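Local coordinates for lovastatin nonaketide synthase mokA (Monascus pilosus, PDB 6AD3), which builds the polyketide skeleton of lovastatin (monacolin K) as an iterative type I polyketide synthase, of which this chain is the condensation domain, at residues A[310-313]-A[314-318]; A[323-326]-A[327-331]; A[462-466]-A[467-471]. The protein carries 1 engineered substitution. All coordinates share one frame; numbering follows the deposited sequence.

Contact 1 (A[310-313]-A[314-318])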
ATOM      1  N   PRO A 310     -15.377   3.470  18.763  1.00 21.59           N
ATOM      2  CA  PRO A 310     -14.292   3.144  19.668  1.00 20.49           C
ATOM      3  C   PRO A 310     -14.597   1.998  20.622  1.00 19.43           C
ATOM      4  O   PRO A 310     -13.680   1.248  21.000  1.00 17.64           O
ATOM      5  CB  PRO A 310     -14.068   4.456  20.441  1.00 23.28           C
ATOM      6  CG  PRO A 310     -15.354   5.199  20.321  1.00 25.35           C
ATOM      7  CD  PRO A 310     -15.809   4.878  18.924  1.00 25.22           C
ATOM      8  N   MET A 311     -15.878   1.701  20.828  1.00 20.55           N
ATOM      9  CA  MET A 311     -16.224   0.543  21.658  1.00 19.46           C
ATOM     10  C   MET A 311     -16.079  -0.748  20.886  1.00 19.96           C
ATOM     11  O   MET A 311     -15.679  -1.766  21.449  1.00 18.14           O
ATOM     12  CB  MET A 311     -17.626   0.672  22.262  1.00 24.81           C
ATOM     13  CG  MET A 311     -17.629   1.464  23.551  1.00 31.10           C
ATOM     14  SD  MET A 311     -16.614   0.663  24.851  1.00 29.29           S
ATOM     15  CE  MET A 311     -17.081  -1.012  24.656  1.00 29.77           C
ATOM     16  N   VAL A 312     -16.320  -0.692  19.569  1.00 19.58           N
ATOM     17  CA  VAL A 312     -16.070  -1.869  18.724  1.00 18.10           C
ATOM     18  C   VAL A 312     -14.569  -2.149  18.657  1.00 16.79           C
ATOM     19  O   VAL A 312     -14.119  -3.300  18.816  1.00 18.09           O
ATOM     20  CB  VAL A 312     -16.633  -1.694  17.298  1.00 18.29           C
ATOM     21  CG1 VAL A 312     -16.296  -2.901  16.458  1.00 19.31           C
ATOM     22  CG2 VAL A 312     -18.150  -1.479  17.342  1.00 21.18           C
ATOM     23  N   ALA A 313     -13.788  -1.109  18.511  1.00 17.01           N
ATOM     24  CA  ALA A 313     -12.306  -1.259  18.520  1.00 17.73           C
ATOM     25  C   ALA A 313     -11.784  -1.839  19.815  1.00 18.53           C
ATOM     26  O   ALA A 313     -10.891  -2.719  19.808  1.00 18.29           O
ATOM     27  CB  ALA A 313     -11.645   0.054  18.243  1.00 16.96           C
ATOM     28  N   PHE A 314     -12.371  -1.389  20.917  1.00 17.67           N
ATOM     29  CA  PHE A 314     -12.035  -1.896  22.255  1.00 19.26           C
ATOM     30  C   PHE A 314     -12.353  -3.375  22.382  1.00 19.01           C
ATOM     31  O   PHE A 314     -11.521  -4.156  22.880  1.00 19.61           O
ATOM     32  CB  PHE A 314     -12.759  -1.071  23.328  1.00 19.45           C
ATOM     33  CG  PHE A 314     -12.652  -1.656  24.724  1.00 19.84           C
ATOM     34  CD1 PHE A 314     -11.515  -1.442  25.484  1.00 25.96           C
ATOM     35  CD2 PHE A 314     -13.629  -2.478  25.205  1.00 22.10           C
ATOM     36  CE1 PHE A 314     -11.400  -1.999  26.743  1.00 32.36           C
ATOM     37  CE2 PHE A 314     -13.542  -3.020  26.478  1.00 27.84           C
ATOM     38  CZ  PHE A 314     -12.431  -2.762  27.249  1.00 27.00           C
ATOM     39  N   ARG A 315     -13.557  -3.794  21.974  1.00 18.20           N
ATOM     40  CA  ARG A 315     -13.926  -5.195  22.046  1.00 19.94           C
ATOM     41  C   ARG A 315     -13.010  -6.050  21.183  1.00 17.71           C
ATOM     42  O   ARG A 315     -12.669  -7.175  21.539  1.00 19.28           O
ATOM     43  CB  ARG A 315     -15.382  -5.406  21.617  1.00 20.74           C
ATOM     44  CG  ARG A 315     -16.374  -4.835  22.611  1.00 23.52           C
ATOM     45  CD  ARG A 315     -17.804  -5.268  22.345  1.00 24.74           C
ATOM     46  NE  ARG A 315     -18.678  -4.442  23.175  1.00 30.61           N
ATOM     47  CZ  ARG A 315     -19.278  -3.341  22.746  1.00 33.59           C
ATOM     48  NH1 ARG A 315     -19.417  -3.147  21.431  1.00 25.23           N
ATOM     49  NH2 ARG A 315     -19.900  -2.539  23.619  1.00 32.14           N
ATOM     50  N   ILE A 316     -12.639  -5.533  20.034  1.00 17.19           N
ATOM     51  CA  ILE A 316     -11.728  -6.262  19.194  1.00 18.47           C
ATOM     52  C   ILE A 316     -10.354  -6.446  19.871  1.00 16.78           C
ATOM     53  O   ILE A 316      -9.792  -7.532  19.849  1.00 18.39           O
ATOM     54  CB  ILE A 316     -11.613  -5.591  17.817  1.00 17.04           C
ATOM     55  CG1 ILE A 316     -12.920  -5.807  17.050  1.00 18.76           C
ATOM     56  CG2 ILE A 316     -10.436  -6.184  17.024  1.00 18.69           C
ATOM     57  CD1 ILE A 316     -12.998  -4.979  15.762  1.00 18.07           C
ATOM     58  N   ARG A 317      -9.847  -5.427  20.538  1.00 19.25           N
ATOM     59  CA  ARG A 317      -8.576  -5.593  21.250  1.00 20.13           C
ATOM     60  C   ARG A 317      -8.710  -6.624  22.347  1.00 21.34           C
ATOM     61  O   ARG A 317      -7.842  -7.476  22.509  1.00 20.07           O
ATOM     62  CB  ARG A 317      -8.074  -4.268  21.830  1.00 21.03           C
ATOM     63  CG  ARG A 317      -7.693  -3.250  20.765  1.00 26.31           C
ATOM     64  CD  ARG A 317      -6.899  -2.074  21.342  1.00 26.33           C
ATOM     65  NE  ARG A 317      -7.606  -1.386  22.411  1.00 26.74           N
ATOM     66  CZ  ARG A 317      -8.527  -0.450  22.212  1.00 33.30           C
ATOM     67  NH1 ARG A 317      -8.811  -0.059  20.986  1.00 30.88           N
ATOM     68  NH2 ARG A 317      -9.118   0.130  23.247  1.00 36.23           N
ATOM     69  N   GLU A 318      -9.826  -6.584  23.072  1.00 20.53           N
ATOM     70  CA  GLU A 318     -10.036  -7.525  24.202  1.00 20.68           C
ATOM     71  C   GLU A 318     -10.118  -8.958  23.725  1.00 20.23           C
ATOM     72  O   GLU A 318      -9.471  -9.845  24.284  1.00 21.83           O
ATOM     73  CB  GLU A 318     -11.298  -7.165  25.007  1.00 23.75           C
ATOM     74  CG  GLU A 318     -11.207  -5.792  25.625  1.00 29.78           C
ATOM     75  CD  GLU A 318      -9.934  -5.612  26.452  1.00 35.73           C
ATOM     76  OE1 GLU A 318      -8.958  -4.962  25.966  1.00 48.84           O
ATOM     77  OE2 GLU A 318      -9.870  -6.226  27.518  1.00 38.97           O
TER
HETATM   78  O   HOH W   1     -11.249   2.111  21.582  1.00 21.26           O
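Pro310 O, in the first turn of helix 310-322, is gripped twice: Phe314 N donates to it at 2.9 Å, and a water donates a hydrogen bond to it at 2.6 Å. That water sits in the plane of the Arg317 guanidinium and accepts a weak bond from Arg317 NH1. Arg317 gets there by bending at chi3 (-57°), which folds its head back over the preceding turn; Ala313 O then lies over a face of the guanidinium, while NH2 comes to the edge of the Phe314 ring, in its plane.

Farther round the helix, Met311 is bent at both chi2 and chi3, and its methyl does the touching. Met311 CE stands over a face of the Arg315 guanidinium, 3.4 Å from NH2, and also meets Phe314 CD2 at 3.8 Å. The sulfur makes an oblique Met-aromatic contact, Met311 SD lying 5.1 Å from the centroid of the Phe314 ring. Arg315 runs extended from CG to NE and carries its head back past Met311 O, which already accepts from Arg315 N at 3.0 Å.

The buried side is apolar, with Val312 CG1 against Ile316 CD1 at 4.0 Å. Helix 495-512 closes on it through Ser511, and Phe330 and Tyr331 of helix 327-343 also pack on Ile316.

The helix is thus split in character: Val312 and Ile316 hold the buried side by apolar packing, while the arginine heads lie against backbone carbonyls, that of Arg317 also weakly linked through a water to Pro310 O.

Contact 2 (A[323-326]-A[327-331])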
ATOM      1  N   HIS A 323      -7.909 -14.551  22.691  1.00 25.48           N
ATOM      2  CA  HIS A 323      -7.593 -15.640  21.769  1.00 22.85           C
ATOM      3  C   HIS A 323      -6.132 -15.760  21.401  1.00 23.87           C
ATOM      4  O   HIS A 323      -5.794 -16.531  20.487  1.00 25.83           O
ATOM      5  CB  HIS A 323      -8.427 -15.517  20.491  1.00 21.32           C
ATOM      6  CG  HIS A 323      -9.895 -15.724  20.709  1.00 23.56           C
ATOM      7  ND1 HIS A 323     -10.713 -14.761  21.261  1.00 24.98           N
ATOM      8  CD2 HIS A 323     -10.699 -16.777  20.428  1.00 26.67           C
ATOM      9  CE1 HIS A 323     -11.949 -15.220  21.333  1.00 24.52           C
ATOM     10  NE2 HIS A 323     -11.959 -16.451  20.862  1.00 26.22           N
ATOM     11  N   LYS A 324      -5.280 -14.948  22.028  1.00 22.44           N
ATOM     12  CA  LYS A 324      -3.843 -14.924  21.752  1.00 27.74           C
ATOM     13  C   LYS A 324      -3.557 -14.502  20.323  1.00 27.20           C
ATOM     14  O   LYS A 324      -2.639 -15.012  19.680  1.00 26.06           O
ATOM     15  CB  LYS A 324      -3.216 -16.310  22.028  1.00 30.70           C
ATOM     16  CG  LYS A 324      -3.288 -16.726  23.496  1.00 38.43           C
ATOM     17  CD  LYS A 324      -2.291 -17.834  23.797  1.00 46.39           C
ATOM     18  CE  LYS A 324      -2.675 -18.627  25.034  1.00 60.60           C
ATOM     19  NZ  LYS A 324      -2.449 -17.828  26.272  1.00 65.01           N
ATOM     20  N   ALA A 325      -4.419 -13.642  19.803  1.00 22.54           N
ATOM     21  CA  ALA A 325      -4.291 -13.109  18.445  1.00 20.92           C
ATOM     22  C   ALA A 325      -4.108 -11.587  18.492  1.00 21.81           C
ATOM     23  O   ALA A 325      -4.134 -10.952  19.566  1.00 21.16           O
ATOM     24  CB  ALA A 325      -5.532 -13.467  17.652  1.00 18.67           C
ATOM     25  N   THR A 326      -3.831 -10.993  17.353  1.00 21.75           N
ATOM     26  CA  THR A 326      -3.704  -9.542  17.279  1.00 19.45           C
ATOM     27  C   THR A 326      -4.970  -8.936  16.663  1.00 18.28           C
ATOM     28  O   THR A 326      -5.659  -9.586  15.908  1.00 17.77           O
ATOM     29  CB  THR A 326      -2.522  -9.133  16.386  1.00 21.13           C
ATOM     30  OG1 THR A 326      -2.795  -9.534  15.048  1.00 18.67           O
ATOM     31  CG2 THR A 326      -1.216  -9.798  16.846  1.00 22.10           C
ATOM     32  N   PRO A 327      -5.215  -7.642  16.912  1.00 18.77           N
ATOM     33  CA  PRO A 327      -6.346  -6.987  16.256  1.00 17.58           C
ATOM     34  C   PRO A 327      -6.250  -7.116  14.724  1.00 16.37           C
ATOM     35  O   PRO A 327      -7.247  -7.350  14.073  1.00 15.86           O
ATOM     36  CB  PRO A 327      -6.194  -5.526  16.694  1.00 19.70           C
ATOM     37  CG  PRO A 327      -5.638  -5.661  18.097  1.00 19.40           C
ATOM     38  CD  PRO A 327      -4.654  -6.819  18.001  1.00 19.56           C
ATOM     39  N   MET A 328      -5.060  -6.978  14.164  1.00 16.16           N
ATOM     40  CA  MET A 328      -4.912  -7.161  12.708  1.00 16.73           C
ATOM     41  C   MET A 328      -5.512  -8.467  12.239  1.00 18.17           C
ATOM     42  O   MET A 328      -6.272  -8.497  11.264  1.00 16.72           O
ATOM     43  CB  MET A 328      -3.452  -7.118  12.272  1.00 17.52           C
ATOM     44  CG  MET A 328      -3.309  -7.163  10.742  1.00 18.17           C
ATOM     45  SD  MET A 328      -3.258  -8.845  10.046  1.00 22.15           S
ATOM     46  CE  MET A 328      -1.491  -9.146  10.038  1.00 24.17           C
ATOM     47  N   GLN A 329      -5.252  -9.536  12.980  1.00 16.46           N
ATOM     48  CA  GLN A 329      -5.739 -10.837  12.582  1.00 16.70           C
ATOM     49  C   GLN A 329      -7.244 -10.945  12.698  1.00 17.06           C
ATOM     50  O   GLN A 329      -7.868 -11.588  11.885  1.00 15.15           O
ATOM     51  CB  GLN A 329      -5.064 -11.921  13.376  1.00 16.72           C
ATOM     52  CG  GLN A 329      -3.595 -12.054  13.037  1.00 18.26           C
ATOM     53  CD  GLN A 329      -2.757 -12.643  14.180  1.00 20.45           C
ATOM     54  OE1 GLN A 329      -3.252 -12.902  15.279  1.00 20.63           O
ATOM     55  NE2 GLN A 329      -1.461 -12.689  13.963  1.00 20.14           N
ATOM     56  N   PHE A 330      -7.818 -10.224  13.655  1.00 16.00           N
ATOM     57  CA  PHE A 330      -9.285 -10.134  13.793  1.00 17.09           C
ATOM     58  C   PHE A 330      -9.907  -9.398  12.579  1.00 14.28           C
ATOM     59  O   PHE A 330     -10.857  -9.897  11.924  1.00 15.47           O
ATOM     60  CB  PHE A 330      -9.640  -9.388  15.111  1.00 16.63           C
ATOM     61  CG  PHE A 330     -11.098  -9.550  15.549  1.00 16.72           C
ATOM     62  CD1 PHE A 330     -12.144  -8.974  14.809  1.00 16.96           C
ATOM     63  CD2 PHE A 330     -11.405 -10.163  16.731  1.00 17.71           C
ATOM     64  CE1 PHE A 330     -13.452  -9.051  15.253  1.00 17.76           C
ATOM     65  CE2 PHE A 330     -12.700 -10.278  17.145  1.00 17.64           C
ATOM     66  CZ  PHE A 330     -13.732  -9.742  16.414  1.00 18.35           C
ATOM     67  N   TYR A 331      -9.318  -8.263  12.208  1.00 13.96           N
ATOM     68  CA  TYR A 331      -9.833  -7.511  11.089  1.00 13.66           C
ATOM     69  C   TYR A 331      -9.734  -8.376   9.785  1.00 14.14           C
ATOM     70  O   TYR A 331     -10.635  -8.356   8.938  1.00 14.27           O
ATOM     71  CB  TYR A 331      -9.080  -6.183  10.957  1.00 14.58           C
ATOM     72  CG  TYR A 331      -9.385  -5.206  12.047  1.00 13.89           C
ATOM     73  CD1 TYR A 331     -10.637  -4.618  12.129  1.00 16.55           C
ATOM     74  CD2 TYR A 331      -8.411  -4.809  12.987  1.00 15.68           C
ATOM     75  CE1 TYR A 331     -10.960  -3.768  13.164  1.00 17.89           C
ATOM     76  CE2 TYR A 331      -8.720  -3.915  14.005  1.00 17.29           C
ATOM     77  CZ  TYR A 331      -9.997  -3.349  14.045  1.00 17.42           C
ATOM     78  OH  TYR A 331     -10.394  -2.484  15.062  1.00 15.69           O
TER
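Thr326 and Gln329 hold each other in a capping box at the start of helix 327-343. Gln329 N donates to Thr326 OG1 at 3.2 Å, and in return Thr326 N donates to Gln329 OE1 at 2.9 Å. This second bond is straight at the hydrogen (165°), yet the donor stands well above the plane of the side-chain amide, not on a lone pair. Thr326 OG1 can face the helix because it sits between the backbone N and the carbonyl carbon (chi1 65°). Gln329 folds back with CG beside its own N (chi1 -68°) and then extends, passing over the threonine hydroxyl with CG 3.3 Å from OG1.

Thr326 O is also used. It accepts from Phe330 N at 3.2 Å, with the donor in the carbonyl plane, and takes a weak, strongly bent bond from Gln329 N, which therefore divides its hydrogen between carbonyl and hydroxyl. Pro327 brings no N-H to this first turn, so one fewer amide there needs an acceptor. Ala325 presses its CB to within 3.3 Å of Gln329 OE1, a plain contact that flanks the bonded amide.

Ahead of the cap, helix 310-322 ends in a Schellman motif, with Lys324 at positive phi, and His323 ND1 is hydrogen-bonded to Arg319 O. The whole is a short loop joining helix 310-322 to helix 327-343. Helix 386-401 packs on it through Leu390, which touches His323, Ala325 and Phe330; Ser320 of helix 310-322 packs on Pro327 and Phe330, and Ile316 on Phe330 and Tyr331, while Met328 and Tyr331 rest on Phe437 and Tyr439 of strand 435-440.

Contact 3 (A[462-466]-A[467-471])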
ATOM      1  N   GLU A 462      -1.612   4.848  -5.552  1.00 15.32           N
ATOM      2  CA  GLU A 462      -1.732   4.367  -6.912  1.00 13.85           C
ATOM      3  C   GLU A 462      -2.928   3.466  -7.059  1.00 14.25           C
ATOM      4  O   GLU A 462      -3.275   2.741  -6.141  1.00 13.09           O
ATOM      5  CB  GLU A 462      -0.477   3.585  -7.332  1.00 13.56           C
ATOM      6  CG  GLU A 462      -0.223   2.335  -6.479  1.00 14.76           C
ATOM      7  CD  GLU A 462       0.913   1.472  -6.978  1.00 18.37           C
ATOM      8  OE1 GLU A 462       1.514   1.819  -8.013  1.00 18.24           O
ATOM      9  OE2 GLU A 462       1.281   0.509  -6.267  1.00 14.70           O
ATOM     10  N   ARG A 463      -3.465   3.418  -8.276  1.00 12.39           N
ATOM     11  CA  ARG A 463      -4.455   2.401  -8.625  1.00 14.17           C
ATOM     12  C   ARG A 463      -3.788   1.043  -8.656  1.00 15.06           C
ATOM     13  O   ARG A 463      -2.568   0.946  -8.818  1.00 14.75           O
ATOM     14  CB  ARG A 463      -5.073   2.680  -9.995  1.00 14.99           C
ATOM     15  CG  ARG A 463      -5.882   3.961 -10.036  1.00 14.78           C
ATOM     16  CD  ARG A 463      -6.601   4.111 -11.378  1.00 15.60           C
ATOM     17  NE  ARG A 463      -7.238   5.417 -11.511  1.00 17.90           N
ATOM     18  CZ  ARG A 463      -7.792   5.864 -12.645  1.00 19.95           C
ATOM     19  NH1 ARG A 463      -7.877   5.082 -13.728  1.00 19.39           N
ATOM     20  NH2 ARG A 463      -8.381   7.048 -12.658  1.00 21.95           N
ATOM     21  N   THR A 464      -4.604   0.020  -8.406  1.00 14.72           N
ATOM     22  CA  THR A 464      -4.177  -1.364  -8.452  1.00 14.55           C
ATOM     23  C   THR A 464      -5.275  -2.163  -9.154  1.00 12.82           C
ATOM     24  O   THR A 464      -6.381  -1.657  -9.336  1.00 12.50           O
ATOM     25  CB  THR A 464      -3.925  -1.937  -7.040  1.00 11.94           C
ATOM     26  OG1 THR A 464      -5.164  -2.129  -6.372  1.00 12.51           O
ATOM     27  CG2 THR A 464      -3.079  -1.033  -6.224  1.00 13.89           C
ATOM     28  N   PRO A 465      -4.975  -3.402  -9.557  1.00 12.73           N
ATOM     29  CA  PRO A 465      -5.935  -4.158 -10.349  1.00 14.43           C
ATOM     30  C   PRO A 465      -6.981  -4.887  -9.520  1.00 14.86           C
ATOM     31  O   PRO A 465      -7.871  -5.550 -10.087  1.00 14.89           O
ATOM     32  CB  PRO A 465      -5.056  -5.177 -11.077  1.00 15.66           C
ATOM     33  CG  PRO A 465      -3.931  -5.378 -10.160  1.00 15.45           C
ATOM     34  CD  PRO A 465      -3.646  -4.013  -9.611  1.00 14.48           C
ATOM     35  N   TYR A 466      -6.856  -4.834  -8.201  1.00 12.68           N
ATOM     36  CA  TYR A 466      -7.636  -5.725  -7.335  1.00 12.06           C
ATOM     37  C   TYR A 466      -9.131  -5.336  -7.250  1.00 13.88           C
ATOM     38  O   TYR A 466      -9.466  -4.165  -7.091  1.00 14.50           O
ATOM     39  CB  TYR A 466      -6.979  -5.771  -5.945  1.00 11.96           C
ATOM     40  CG  TYR A 466      -5.564  -6.252  -6.035  1.00 12.07           C
ATOM     41  CD1 TYR A 466      -5.276  -7.578  -6.357  1.00 13.14           C
ATOM     42  CD2 TYR A 466      -4.499  -5.365  -5.952  1.00 12.55           C
ATOM     43  CE1 TYR A 466      -3.981  -8.003  -6.604  1.00 13.98           C
ATOM     44  CE2 TYR A 466      -3.198  -5.800  -6.161  1.00 12.38           C
ATOM     45  CZ  TYR A 466      -2.952  -7.116  -6.527  1.00 13.92           C
ATOM     46  OH  TYR A 466      -1.688  -7.544  -6.785  1.00 15.33           O
ATOM     47  N   ASP A 467     -10.011  -6.347  -7.259  1.00 14.83           N
ATOM     48  CA  ASP A 467     -11.462  -6.116  -7.223  1.00 15.59           C
ATOM     49  C   ASP A 467     -11.853  -5.363  -5.958  1.00 16.14           C
ATOM     50  O   ASP A 467     -12.687  -4.470  -6.012  1.00 16.52           O
ATOM     51  CB  ASP A 467     -12.242  -7.426  -7.280  1.00 15.17           C
ATOM     52  CG  ASP A 467     -12.270  -8.059  -8.668  1.00 19.77           C
ATOM     53  OD1 ASP A 467     -11.478  -7.696  -9.547  1.00 18.86           O
ATOM     54  OD2 ASP A 467     -13.140  -8.914  -8.873  1.00 19.60           O
ATOM     55  N   VAL A 468     -11.298  -5.776  -4.819  1.00 14.41           N
ATOM     56  CA  VAL A 468     -11.656  -5.217  -3.529  1.00 14.20           C
ATOM     57  C   VAL A 468     -10.404  -5.061  -2.675  1.00 13.24           C
ATOM     58  O   VAL A 468      -9.543  -5.937  -2.633  1.00 13.97           O
ATOM     59  CB  VAL A 468     -12.709  -6.096  -2.792  1.00 16.22           C
ATOM     60  CG1 VAL A 468     -12.257  -7.503  -2.715  1.00 17.67           C
ATOM     61  CG2 VAL A 468     -13.040  -5.538  -1.405  1.00 17.03           C
ATOM     62  N   VAL A 469     -10.256  -3.874  -2.131  1.00 13.18           N
ATOM     63  CA  VAL A 469      -9.129  -3.540  -1.300  1.00 13.19           C
ATOM     64  C   VAL A 469      -9.673  -2.907  -0.034  1.00 12.15           C
ATOM     65  O   VAL A 469     -10.416  -1.897  -0.090  1.00 14.37           O
ATOM     66  CB  VAL A 469      -8.160  -2.601  -1.986  1.00 11.65           C
ATOM     67  CG1 VAL A 469      -6.970  -2.283  -1.056  1.00 13.12           C
ATOM     68  CG2 VAL A 469      -7.663  -3.165  -3.323  1.00 12.23           C
ATOM     69  N   LEU A 470      -9.238  -3.431   1.106  1.00 12.03           N
ATOM     70  CA  LEU A 470      -9.518  -2.847   2.403  1.00 12.26           C
ATOM     71  C   LEU A 470      -8.185  -2.367   2.997  1.00 13.05           C
ATOM     72  O   LEU A 470      -7.262  -3.180   3.214  1.00 11.83           O
ATOM     73  CB  LEU A 470     -10.162  -3.878   3.339  1.00 12.09           C
ATOM     74  CG  LEU A 470     -10.250  -3.487   4.817  1.00 13.37           C
ATOM     75  CD1 LEU A 470     -11.051  -2.225   4.980  1.00 15.85           C
ATOM     76  CD2 LEU A 470     -10.893  -4.592   5.641  1.00 14.89           C
ATOM     77  N   GLU A 471      -8.048  -1.044   3.158  1.00 12.03           N
ATOM     78  CA  GLU A 471      -6.881  -0.460   3.788  1.00 13.06           C
ATOM     79  C   GLU A 471      -7.334   0.129   5.118  1.00 15.28           C
ATOM     80  O   GLU A 471      -8.421   0.691   5.180  1.00 17.88           O
ATOM     81  CB  GLU A 471      -6.325   0.698   2.959  1.00 13.06           C
ATOM     82  CG  GLU A 471      -5.872   0.319   1.588  1.00 15.69           C
ATOM     83  CD  GLU A 471      -5.362   1.492   0.806  1.00 16.49           C
ATOM     84  OE1 GLU A 471      -5.368   1.419  -0.448  1.00 16.07           O
ATOM     85  OE2 GLU A 471      -4.781   2.402   1.456  1.00 24.12           O
TER
HETATM   86  O   HOH W   2      -8.832  -8.097  -9.625  1.00 15.19           O
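The chain runs extended through Thr464, kinks at Pro465, where psi is near zero (-4°), is extended again at Tyr466, turns at Asp467, whose backbone is helical (phi -60°, psi -44°), and then straightens into strand 468-473. This is the return from a crossover in the two-lobed, chloramphenicol-acetyltransferase-like fold of condensation domains: strand 453-460 edges a five-stranded sheet, and strand 468-473 lies inside a six-stranded one, consistent with the bridging element between lobes in this family.

No hydrogen bond joins 462-466 directly to 467-471; side chains fill the bend instead. Val469 does most of the touching, with one methyl. Its CG1 is anti to the backbone N, which leaves CG2 on the N side, turned back into the bend. There Val469 CG2 meets Tyr466 CB at 3.8 Å and comes up beside the hydroxyl of Thr464, 4.1 Å from OG1.

The ring of Tyr466 leaves the bend. Pro465 CG sits 4.0 Å above the plane of the Tyr466 ring, over its centre, so the pyrrolidine of one residue covers the aromatic face of the next. Phe433 meets the same tyrosine ring with its plane almost parallel.

Beyond the turn the backbone joins the sheet at once: Val468 makes backbone hydrogen bonds with Gln434 and Val436, and Val469 with Lys485.

Asp467 is buried, and its carboxylate is paired with Arg294 through OD1, which probably offsets the buried negative charge. One water also donates to this oxygen, and ties the turn together by spanning Pro465 O at 2.8 Å and Asp467 OD1 at 2.7 Å.

Contacts 1 and 2 are neighbours on consecutive helices, their centres 11 Å apart, and they touch: Ile316 CD1 lies 3.5 Å from Tyr331 CE1. Contact 3 stands apart, near the centre of the folded chain, about 5 Å from contact 2 at the nearest atoms and about 10 Å from contact 1. Chemistry follows place. The outlying helix of contact 1 mixes arginines, sulfur and water with one apolar side; contact 2, partly buried, relies on capping bonds; contact 3, buried, packs valine against tyrosine and bridges its turn with a water. Helix 327-343, which begins in contact 2, reaches contact 3 through Tyr335 and Leu339 on Val468.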